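Local structure of 3-methyladenine DNA glycosylase (Helicobacter pylori, 1PU7) at residues K12-L17 and V207-Q212; P21-P26 and S194-Y199; E53-A58 and E82-S87. The protein probably excises 3-methyladenine from alkylated DNA as a base excision repair glycosylase of the HhH-GPD superfamily. All blocks are in the same frame, centred on the assembly; numbering follows the deposited sequence. Where two conformers were deposited one is given.

Contact 1: residues K12-L17 and V207-Q212; sequences KSLDLL and VEFSKQ. With 39A (6-amino-3,9-dimethyl-9H-purin-3-ium), chain C.
Leu14 sends its CD1 methyl to the edge of the Phe209 ring, close to the ring plane, where it lies 3.9 Å from Phe209 CD2. The same ring meets Phe156 edge-to-face. After helix 4-12 comes a type I turn, Lys12 to Asp15, with Asp15 taking a positive phi, and Leu16 follows as the side chain that buries most. It spans one turn of helix 207-212: Leu16 CB lies 4.1 Å from Glu208 CB, CD1 sits 4.0 Å from Phe209 CB, and CD2 approaches the amide of Gln212. Having CG beside the backbone N (chi1 -54°) places the two Leu16 methyls against Phe209 and Gln212, while CB faces Glu208; Leu11 and Leu214 also touch it. Leu17 crosses Glu208 at about a right angle, its CD2 being 3.8 Å from Glu208 CG. Glu208 bends at chi2, and its OE1 accepts a hydrogen bond from Trp24 NE1. On the ligand side of the helix, Val207 CG1 lies 3.8 Å from C2 of the bound purine, and Lys211 NZ gives a weak hydrogen bond of 3.3 Å to its N1. Apolar loop-on-helix packing thus backs one wall of the base-binding pocket of this HhH-GPD glycosylase.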
loop_
_atom_site.group_PDB
_atom_site.type_symbol
_atom_site.label_atom_id
_atom_site.label_comp_id
_atom_site.label_asym_id
_atom_site.label_seq_id
_atom_site.Cartn_x
_atom_site.Cartn_y
_atom_site.Cartn_z
ATOM N N LYS A 12 6.218 -8.384 16.285
ATOM C CA LYS A 12 4.931 -8.511 16.923
ATOM C C LYS A 12 5.054 -8.279 18.439
ATOM O O LYS A 12 4.187 -7.650 19.047
ATOM C CB LYS A 12 4.337 -9.879 16.640
ATOM C CG LYS A 12 2.913 -10.009 17.182
ATOM C CD LYS A 12 2.050 -10.743 16.235
ATOM C CE LYS A 12 0.600 -10.554 16.630
ATOM N NZ LYS A 12 0.398 -10.637 18.080
ATOM N N SER A 13 6.123 -8.771 19.053
ATOM C CA SER A 13 6.298 -8.580 20.509
ATOM C C SER A 13 6.478 -7.113 20.972
ATOM O O SER A 13 6.327 -6.808 22.158
ATOM C CB SER A 13 7.379 -9.494 21.066
ATOM O OG SER A 13 8.643 -9.008 20.697
ATOM N N LEU A 14 6.730 -6.212 20.029
ATOM C CA LEU A 14 6.939 -4.800 20.324
ATOM C C LEU A 14 5.655 -3.978 20.370
ATOM O O LEU A 14 5.645 -2.837 20.880
ATOM C CB LEU A 14 7.906 -4.192 19.308
ATOM C CG LEU A 14 9.342 -4.723 19.353
ATOM C CD1 LEU A 14 10.115 -4.192 18.154
ATOM C CD2 LEU A 14 10.034 -4.322 20.668
ATOM N N ASP A 15 4.584 -4.547 19.826
ATOM C CA ASP A 15 3.281 -3.903 19.827
ATOM C C ASP A 15 3.282 -2.562 19.096
ATOM O O ASP A 15 2.686 -1.570 19.552
ATOM C CB ASP A 15 2.772 -3.753 21.258
ATOM C CG ASP A 15 1.640 -4.697 21.551
ATOM O OD1 ASP A 15 0.490 -4.389 21.128
ATOM O OD2 ASP A 15 1.813 -5.781 22.162
ATOM N N LEU A 16 3.952 -2.551 17.954
ATOM C CA LEU A 16 4.095 -1.346 17.143
ATOM C C LEU A 16 2.780 -0.877 16.571
ATOM O O LEU A 16 2.684 0.263 16.132
ATOM C CB LEU A 16 5.090 -1.553 15.989
ATOM C CG LEU A 16 6.462 -2.053 16.402
ATOM C CD1 LEU A 16 7.053 -2.992 15.350
ATOM C CD2 LEU A 16 7.363 -0.886 16.698
ATOM N N LEU A 17 1.768 -1.739 16.560
ATOM C CA LEU A 17 0.509 -1.370 15.900
ATOM C C LEU A 17 -0.607 -1.102 16.902
ATOM O O LEU A 17 -1.776 -0.976 16.520
ATOM C CB LEU A 17 0.093 -2.431 14.860
ATOM C CG LEU A 17 1.089 -2.742 13.728
ATOM C CD1 LEU A 17 0.448 -3.598 12.634
ATOM C CD2 LEU A 17 1.743 -1.496 13.099
ATOM N N VAL A 207 7.546 -0.547 8.747
ATOM C CA VAL A 207 7.462 0.900 8.571
ATOM C C VAL A 207 7.486 1.635 9.944
ATOM O O VAL A 207 8.322 2.523 10.148
ATOM C CB VAL A 207 6.255 1.328 7.694
ATOM C CG1 VAL A 207 6.093 2.842 7.696
ATOM C CG2 VAL A 207 6.414 0.860 6.240
ATOM N N GLU A 208 6.613 1.240 10.879
ATOM C CA GLU A 208 6.550 1.880 12.199
ATOM C C GLU A 208 7.853 1.710 12.965
ATOM O O GLU A 208 8.330 2.641 13.600
ATOM C CB GLU A 208 5.409 1.317 13.046
ATOM C CG GLU A 208 4.034 1.490 12.407
ATOM C CD GLU A 208 3.633 2.948 12.276
ATOM O OE1 GLU A 208 2.699 3.238 11.514
ATOM O OE2 GLU A 208 4.239 3.795 12.956
ATOM N N PHE A 209 8.416 0.510 12.906
ATOM C CA PHE A 209 9.697 0.236 13.547
ATOM C C PHE A 209 10.750 1.169 12.954
ATOM O O PHE A 209 11.542 1.766 13.686
ATOM C CB PHE A 209 10.080 -1.225 13.331
ATOM C CG PHE A 209 11.448 -1.586 13.870
ATOM C CD1 PHE A 209 12.602 -1.289 13.148
ATOM C CD2 PHE A 209 11.571 -2.235 15.098
ATOM C CE1 PHE A 209 13.855 -1.638 13.634
ATOM C CE2 PHE A 209 12.821 -2.601 15.585
ATOM C CZ PHE A 209 13.968 -2.293 14.851
ATOM N N SER A 210 10.736 1.300 11.631
ATOM C CA SER A 210 11.715 2.128 10.931
ATOM C C SER A 210 11.538 3.618 11.245
ATOM O O SER A 210 12.511 4.297 11.572
ATOM C CB SER A 210 11.691 1.861 9.430
ATOM O OG SER A 210 12.011 0.501 9.165
ATOM N N LYS A 211 10.297 4.099 11.181
ATOM C CA LYS A 211 9.964 5.477 11.543
ATOM C C LYS A 211 10.358 5.805 12.980
ATOM O O LYS A 211 10.837 6.904 13.257
ATOM C CB LYS A 211 8.462 5.742 11.335
ATOM C CG LYS A 211 8.129 6.383 9.973
ATOM C CD LYS A 211 6.714 6.032 9.481
ATOM C CE LYS A 211 5.741 7.198 9.627
ATOM N NZ LYS A 211 4.531 6.830 10.448
ATOM N N GLN A 212 10.179 4.840 13.881
ATOM C CA GLN A 212 10.473 5.029 15.302
ATOM C C GLN A 212 11.966 4.976 15.667
ATOM O O GLN A 212 12.329 5.346 16.780
ATOM C CB GLN A 212 9.664 4.039 16.160
ATOM C CG GLN A 212 8.283 4.583 16.601
ATOM C CD GLN A 212 7.313 3.497 17.079
ATOM O OE1 GLN A 212 6.233 3.326 16.499
ATOM N NE2 GLN A 212 7.679 2.783 18.143
HETATM N N6 39A C . 0.394 4.880 8.903
HETATM C C6 39A C . 1.342 4.983 7.937
HETATM C C5 39A C . 0.994 4.508 6.702
HETATM N N7 39A C . -0.166 3.923 6.202
HETATM C C4 39A C . 1.978 4.607 5.671
HETATM N N9 39A C . 1.458 4.104 4.578
HETATM C C8 39A C . 0.190 3.707 4.895
HETATM C C9M 39A C . 2.264 4.077 3.337
HETATM N N3 39A C . 3.253 5.166 5.916
HETATM C C3M 39A C . 4.275 5.240 4.855
HETATM C C2 39A C . 3.517 5.599 7.165
HETATM N N1 39A C . 2.588 5.509 8.136
#

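Contact 2: residues P21-P26 and S194-Y199; sequences PAWWWP and SLAQLY. With 39A (6-amino-3,9-dimethyl-9H-purin-3-ium), chain C.
The carbonyl oxygen of Ala22 is gripped by two side-chain donors, Gln197 NE2 and Arg201 NH1. The Gln197 NE2 to Ala22 O bond is 3.1 Å long with an N-H...O angle of 154°, and the donor stands well above the carbonyl plane. Gln197 reaches this far because CG is anti to its backbone N (chi1 -169°) and the chain stays extended beyond it. On the way it is laid over one face of Trp23, the ring and amide planes only 11° apart. Its CG makes a CH-pi contact 3.6 Å from the centroid of the Trp23 five-membered ring, while its CD lies 3.5 Å from Trp23 NE1. At the far end of the indole, Trp23 CH2 meets Ala196 CB at 3.7 Å. The first turn of the helix that receives the indole is N-capped by Ser194, whose OG accepts from Gln197 N at 3.1 Å. The type I turn Pro21-Trp24 fixed in this way leads directly into the ligand site. There Trp24 lays a ring face along the purine, with its CH2 3.2 Å from purine C4, and Trp25 presents its own face to the imidazole end, with its CD2 3.2 Å from purine C8. This tryptophan-rich loop, held on helix 195-203, supplies aromatic walls of the pocket for the methylated purine, consistent with a 3-methyladenine glycosylase.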
loop_
_atom_site.group_PDB
_atom_site.type_symbol
_atom_site.label_atom_id
_atom_site.label_comp_id
_atom_site.label_asym_id
_atom_site.label_seq_id
_atom_site.Cartn_x
_atom_site.Cartn_y
_atom_site.Cartn_z
ATOM N N PRO A 21 -5.199 1.058 12.847
ATOM C CA PRO A 21 -6.381 0.281 12.422
ATOM C C PRO A 21 -5.996 -1.157 12.013
ATOM O O PRO A 21 -4.804 -1.500 11.931
ATOM C CB PRO A 21 -6.952 1.078 11.221
ATOM C CG PRO A 21 -5.851 1.981 10.743
ATOM C CD PRO A 21 -4.839 2.118 11.886
ATOM N N ALA A 22 -7.000 -1.988 11.776
ATOM C CA ALA A 22 -6.797 -3.419 11.588
ATOM C C ALA A 22 -5.830 -3.781 10.444
ATOM O O ALA A 22 -5.061 -4.703 10.579
ATOM C CB ALA A 22 -8.174 -4.158 11.406
ATOM N N TRP A 23 -5.870 -3.048 9.339
ATOM C CA TRP A 23 -4.995 -3.345 8.202
ATOM C C TRP A 23 -3.841 -2.353 8.129
ATOM O O TRP A 23 -3.172 -2.249 7.104
ATOM C CB TRP A 23 -5.790 -3.304 6.898
ATOM C CG TRP A 23 -6.612 -4.518 6.632
ATOM C CD1 TRP A 23 -7.679 -4.960 7.365
ATOM C CD2 TRP A 23 -6.418 -5.490 5.579
ATOM N NE1 TRP A 23 -8.182 -6.113 6.809
ATOM C CE2 TRP A 23 -7.433 -6.461 5.714
ATOM C CE3 TRP A 23 -5.504 -5.619 4.520
ATOM C CZ2 TRP A 23 -7.558 -7.566 4.832
ATOM C CZ3 TRP A 23 -5.618 -6.708 3.648
ATOM C CH2 TRP A 23 -6.647 -7.663 3.808
ATOM N N TRP A 24 -3.612 -1.637 9.229
ATOM C CA TRP A 24 -2.571 -0.588 9.345
ATOM C C TRP A 24 -2.802 0.658 8.490
ATOM O O TRP A 24 -2.884 1.739 9.039
ATOM C CB TRP A 24 -1.175 -1.134 9.140
ATOM C CG TRP A 24 -0.063 -0.109 9.213
ATOM C CD1 TRP A 24 0.388 0.552 10.331
ATOM C CD2 TRP A 24 0.730 0.373 8.119
ATOM N NE1 TRP A 24 1.432 1.384 9.999
ATOM C CE2 TRP A 24 1.652 1.308 8.644
ATOM C CE3 TRP A 24 0.775 0.084 6.746
ATOM C CZ2 TRP A 24 2.615 1.942 7.853
ATOM C CZ3 TRP A 24 1.721 0.710 5.959
ATOM C CH2 TRP A 24 2.637 1.643 6.522
ATOM N N TRP A 25 -2.886 0.501 7.169
ATOM C CA TRP A 25 -3.194 1.590 6.264
ATOM C C TRP A 25 -4.590 2.118 6.580
ATOM O O TRP A 25 -5.540 1.350 6.573
ATOM C CB TRP A 25 -3.196 1.055 4.828
ATOM C CG TRP A 25 -2.910 2.080 3.767
ATOM C CD1 TRP A 25 -3.698 3.146 3.387
ATOM C CD2 TRP A 25 -1.779 2.084 2.898
ATOM N NE1 TRP A 25 -3.089 3.839 2.357
ATOM C CE2 TRP A 25 -1.890 3.232 2.060
ATOM C CE3 TRP A 25 -0.636 1.270 2.783
ATOM C CZ2 TRP A 25 -0.944 3.538 1.064
ATOM C CZ3 TRP A 25 0.355 1.612 1.817
ATOM C CH2 TRP A 25 0.168 2.720 0.956
ATOM N N PRO A 26 -4.722 3.414 6.876
ATOM C CA PRO A 26 -6.056 4.011 7.142
ATOM C C PRO A 26 -6.992 3.877 5.945
ATOM O O PRO A 26 -6.575 4.138 4.818
ATOM C CB PRO A 26 -5.766 5.502 7.389
ATOM C CG PRO A 26 -4.273 5.610 7.650
ATOM C CD PRO A 26 -3.608 4.390 6.986
ATOM N N SER A 194 -6.655 -12.938 7.902
ATOM C CA SER A 194 -6.186 -13.567 6.673
ATOM C C SER A 194 -4.711 -13.284 6.468
ATOM O O SER A 194 -4.127 -12.431 7.120
ATOM C CB SER A 194 -6.941 -12.996 5.479
ATOM O OG SER A 194 -6.635 -11.607 5.307
ATOM N N LEU A 195 -4.114 -14.011 5.540
ATOM C CA LEU A 195 -2.716 -13.828 5.208
ATOM C C LEU A 195 -2.486 -12.438 4.590
ATOM O O LEU A 195 -1.455 -11.788 4.848
ATOM C CB LEU A 195 -2.270 -14.958 4.249
ATOM C CG LEU A 195 -0.866 -14.818 3.648
ATOM C CD1 LEU A 195 0.155 -14.744 4.743
ATOM C CD2 LEU A 195 -0.586 -16.023 2.725
ATOM N N ALA A 196 -3.444 -11.976 3.788
ATOM C CA ALA A 196 -3.340 -10.653 3.195
ATOM C C ALA A 196 -3.242 -9.621 4.330
ATOM O O ALA A 196 -2.400 -8.760 4.284
ATOM C CB ALA A 196 -4.551 -10.355 2.300
ATOM N N GLN A 197 -4.105 -9.755 5.329
ATOM C CA GLN A 197 -4.134 -8.861 6.467
ATOM C C GLN A 197 -2.835 -8.975 7.280
ATOM O O GLN A 197 -2.299 -7.969 7.740
ATOM C CB GLN A 197 -5.387 -9.074 7.336
ATOM C CG GLN A 197 -5.532 -7.938 8.371
ATOM C CD GLN A 197 -6.701 -8.095 9.345
ATOM O OE1 GLN A 197 -7.611 -8.915 9.132
ATOM N NE2 GLN A 197 -6.690 -7.283 10.411
ATOM N N LEU A 198 -2.341 -10.206 7.428
ATOM C CA LEU A 198 -1.040 -10.434 8.029
ATOM C C LEU A 198 0.087 -9.614 7.316
ATOM O O LEU A 198 0.829 -8.902 7.963
ATOM C CB LEU A 198 -0.717 -11.928 8.065
ATOM C CG LEU A 198 0.470 -12.240 8.974
ATOM C CD1 LEU A 198 0.261 -13.550 9.657
ATOM C CD2 LEU A 198 1.739 -12.281 8.121
ATOM N N TYR A 199 0.204 -9.718 5.999
ATOM C CA TYR A 199 1.215 -8.955 5.264
ATOM C C TYR A 199 0.959 -7.453 5.354
ATOM O O TYR A 199 1.913 -6.640 5.401
ATOM C CB TYR A 199 1.154 -9.327 3.789
ATOM C CG TYR A 199 1.684 -10.681 3.408
ATOM C CD1 TYR A 199 1.172 -11.333 2.292
ATOM C CD2 TYR A 199 2.717 -11.292 4.131
ATOM C CE1 TYR A 199 1.631 -12.580 1.910
ATOM C CE2 TYR A 199 3.226 -12.513 3.732
ATOM C CZ TYR A 199 2.664 -13.166 2.619
ATOM O OH TYR A 199 3.146 -14.395 2.203
HETATM N N6 39A C . 0.394 4.880 8.903
HETATM C C6 39A C . 1.342 4.983 7.937
HETATM C C5 39A C . 0.994 4.508 6.702
HETATM N N7 39A C . -0.166 3.923 6.202
HETATM C C4 39A C . 1.978 4.607 5.671
HETATM N N9 39A C . 1.458 4.104 4.578
HETATM C C8 39A C . 0.190 3.707 4.895
HETATM C C9M 39A C . 2.264 4.077 3.337
HETATM N N3 39A C . 3.253 5.166 5.916
HETATM C C3M 39A C . 4.275 5.240 4.855
HETATM C C2 39A C . 3.517 5.599 7.165
HETATM N N1 39A C . 2.588 5.509 8.136
#

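Contact 3: residues E53-A58 and E82-S87; sequences ENLKNA and ECVRPS
Asn54 and Leu55, neighbours on helix 45-57, meet the end of helix 77-83 in two different ways, one polar and one apolar. The Asn54 side chain has CG beside its backbone N and its amide turned so that OD1 nearly eclipses CA-CB (chi2 -9°). This aims ND2 at the carbonyl oxygen of Cys83, where it makes a hydrogen bond of 2.8 Å that is almost straight, with an N-H...O angle of 170°. The oxygen lies practically in the amide plane of Asn54, whereas the donor is tilted somewhat from the carbonyl plane. The pyrrolidine of Pro86 comes from the opposite direction, its CG 3.5 Å from Asn54 ND2. The CA-CB bond of Leu55 runs alongside the partner segment, but with CG beside the backbone N (chi1 -66°) both methyls turn toward it: CD2 packs 3.7 Å from Cys83 CB and 4.1 Å from Cys83 SG, while CD1 reaches CG1 of Val84 at 4.3 Å. The sulfur of Cys83 also lies beside its own backbone N, and it is linked covalently to S2 of a beta-mercaptoethanol, a mixed disulfide probably acquired from the crystallisation liquor. On the solvent side, Glu82 OE2 lies at the edge of the Arg85 guanidinium, in its plane, 2.6 Å from NH1, a salt bridge whose hydrogen bond is weak in angle. Ser51 OG, one turn before Leu55, and Ser87 OG are hydrogen-bonded to each other. Here an amide of helix 45-57 binds a backbone carbonyl at the C-terminal end of helix 77-83, joining two helices of the all-helical HhH-GPD fold.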
loop_
_atom_site.group_PDB
_atom_site.type_symbol
_atom_site.label_atom_id
_atom_site.label_comp_id
_atom_site.label_asym_id
_atom_site.label_seq_id
_atom_site.Cartn_x
_atom_site.Cartn_y
_atom_site.Cartn_z
ATOM N N GLU A 53 -7.103 14.849 2.389
ATOM C CA GLU A 53 -8.020 15.743 3.073
ATOM C C GLU A 53 -8.453 16.861 2.128
ATOM O O GLU A 53 -9.610 17.283 2.175
ATOM C CB GLU A 53 -7.447 16.288 4.394
ATOM C CG GLU A 53 -7.719 15.416 5.621
ATOM C CD GLU A 53 -9.201 15.255 5.962
ATOM O OE1 GLU A 53 -9.820 16.223 6.454
ATOM O OE2 GLU A 53 -9.754 14.149 5.761
ATOM N N ASN A 54 -7.547 17.286 1.245
ATOM C CA ASN A 54 -7.866 18.278 0.201
ATOM C C ASN A 54 -8.966 17.777 -0.725
ATOM O O ASN A 54 -9.923 18.506 -1.039
ATOM C CB ASN A 54 -6.625 18.602 -0.632
ATOM C CG ASN A 54 -5.646 19.535 0.080
ATOM O OD1 ASN A 54 -5.934 20.101 1.157
ATOM N ND2 ASN A 54 -4.490 19.731 -0.539
ATOM N N LEU A 55 -8.819 16.528 -1.170
ATOM C CA LEU A 55 -9.804 15.892 -2.041
ATOM C C LEU A 55 -11.124 15.726 -1.317
ATOM O O LEU A 55 -12.185 15.956 -1.892
ATOM C CB LEU A 55 -9.304 14.531 -2.560
ATOM C CG LEU A 55 -8.095 14.606 -3.490
ATOM C CD1 LEU A 55 -7.437 13.200 -3.711
ATOM C CD2 LEU A 55 -8.537 15.225 -4.814
ATOM N N LYS A 56 -11.067 15.360 -0.044
ATOM C CA LYS A 56 -12.299 15.238 0.736
ATOM C C LYS A 56 -12.925 16.604 0.976
ATOM O O LYS A 56 -14.121 16.752 0.829
ATOM C CB LYS A 56 -12.074 14.494 2.061
ATOM C CG LYS A 56 -11.592 13.070 1.868
ATOM C CD LYS A 56 -11.620 12.317 3.178
ATOM C CE LYS A 56 -10.516 11.297 3.290
ATOM N NZ LYS A 56 -10.951 10.127 4.172
ATOM N N ASN A 57 -12.126 17.609 1.321
ATOM C CA ASN A 57 -12.692 18.945 1.577
ATOM C C ASN A 57 -13.302 19.606 0.348
ATOM O O ASN A 57 -14.187 20.440 0.480
ATOM C CB ASN A 57 -11.703 19.880 2.270
ATOM C CG ASN A 57 -11.274 19.354 3.636
ATOM O OD1 ASN A 57 -11.984 18.539 4.266
ATOM N ND2 ASN A 57 -10.083 19.783 4.086
ATOM N N ALA A 58 -12.839 19.207 -0.836
ATOM C CA ALA A 58 -13.368 19.732 -2.089
ATOM C C ALA A 58 -14.527 18.881 -2.585
ATOM O O ALA A 58 -15.045 19.111 -3.669
ATOM C CB ALA A 58 -12.291 19.775 -3.127
ATOM N N GLU A 82 -3.531 20.512 -8.495
ATOM C CA GLU A 82 -3.553 21.395 -7.343
ATOM C C GLU A 82 -3.872 20.687 -6.030
ATOM O O GLU A 82 -3.160 20.880 -5.045
ATOM C CB GLU A 82 -4.515 22.569 -7.563
ATOM C CG GLU A 82 -3.926 23.689 -8.406
ATOM C CD GLU A 82 -2.575 24.204 -7.909
ATOM O OE1 GLU A 82 -2.470 24.705 -6.753
ATOM O OE2 GLU A 82 -1.607 24.110 -8.705
ATOM N N CYS A 83 -4.927 19.880 -5.992
ATOM C CA CYS A 83 -5.308 19.240 -4.732
ATOM C C CYS A 83 -4.225 18.344 -4.116
ATOM O O CYS A 83 -4.167 18.184 -2.888
ATOM C CB CYS A 83 -6.572 18.400 -4.901
ATOM S SG CYS A 83 -8.007 19.161 -5.679
ATOM N N VAL A 84 -3.393 17.743 -4.966
ATOM C CA VAL A 84 -2.422 16.737 -4.482
ATOM C C VAL A 84 -1.022 17.332 -4.345
ATOM O O VAL A 84 -0.033 16.621 -4.135
ATOM C CB VAL A 84 -2.411 15.424 -5.329
ATOM C CG1 VAL A 84 -3.811 14.720 -5.338
ATOM C CG2 VAL A 84 -1.896 15.671 -6.761
ATOM N N ARG A 85 -0.950 18.650 -4.447
ATOM C CA ARG A 85 0.290 19.379 -4.172
ATOM C C ARG A 85 1.037 18.884 -2.940
ATOM O O ARG A 85 2.229 18.678 -3.044
ATOM C CB ARG A 85 0.022 20.872 -4.015
ATOM C CG ARG A 85 -0.060 21.593 -5.347
ATOM C CD ARG A 85 -0.090 23.131 -5.242
ATOM N NE ARG A 85 1.233 23.678 -5.525
ATOM C CZ ARG A 85 1.603 24.199 -6.690
ATOM N NH1 ARG A 85 0.747 24.286 -7.697
ATOM N NH2 ARG A 85 2.842 24.648 -6.844
ATOM N N PRO A 86 0.384 18.701 -1.780
ATOM C CA PRO A 86 1.145 18.395 -0.554
ATOM C C PRO A 86 2.024 17.178 -0.666
ATOM O O PRO A 86 3.078 17.138 -0.014
ATOM C CB PRO A 86 0.067 18.195 0.516
ATOM C CG PRO A 86 -1.094 18.984 -0.000
ATOM C CD PRO A 86 -1.068 18.755 -1.509
ATOM N N SER A 87 1.634 16.206 -1.481
ATOM C CA SER A 87 2.417 14.974 -1.572
ATOM C C SER A 87 3.450 14.994 -2.705
ATOM O O SER A 87 4.075 13.961 -2.991
ATOM C CB SER A 87 1.532 13.711 -1.615
ATOM O OG SER A 87 0.361 13.890 -2.422
#

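How the contacts relate
Contacts 1 and 2 lie side by side, with centres 14 Å apart, and Trp24 joins them: its CZ2 packs 3.6 Å from Val207 CG1, while its CD1 lies 3.7 Å from Leu17 CD2. Their helices, 195-203 and 207-212, follow each other in the chain, and residues of both contacts touch the bound methylated purine, so both contribute to the walls of its site. Contact 3 stands apart, its centre about 28 Å from that of contact 1 and 25 Å from that of contact 2, with nearest atoms about 14 Å and 7 Å away. Along the chain, contact 3 is nested within contact 2, itself nested within contact 1.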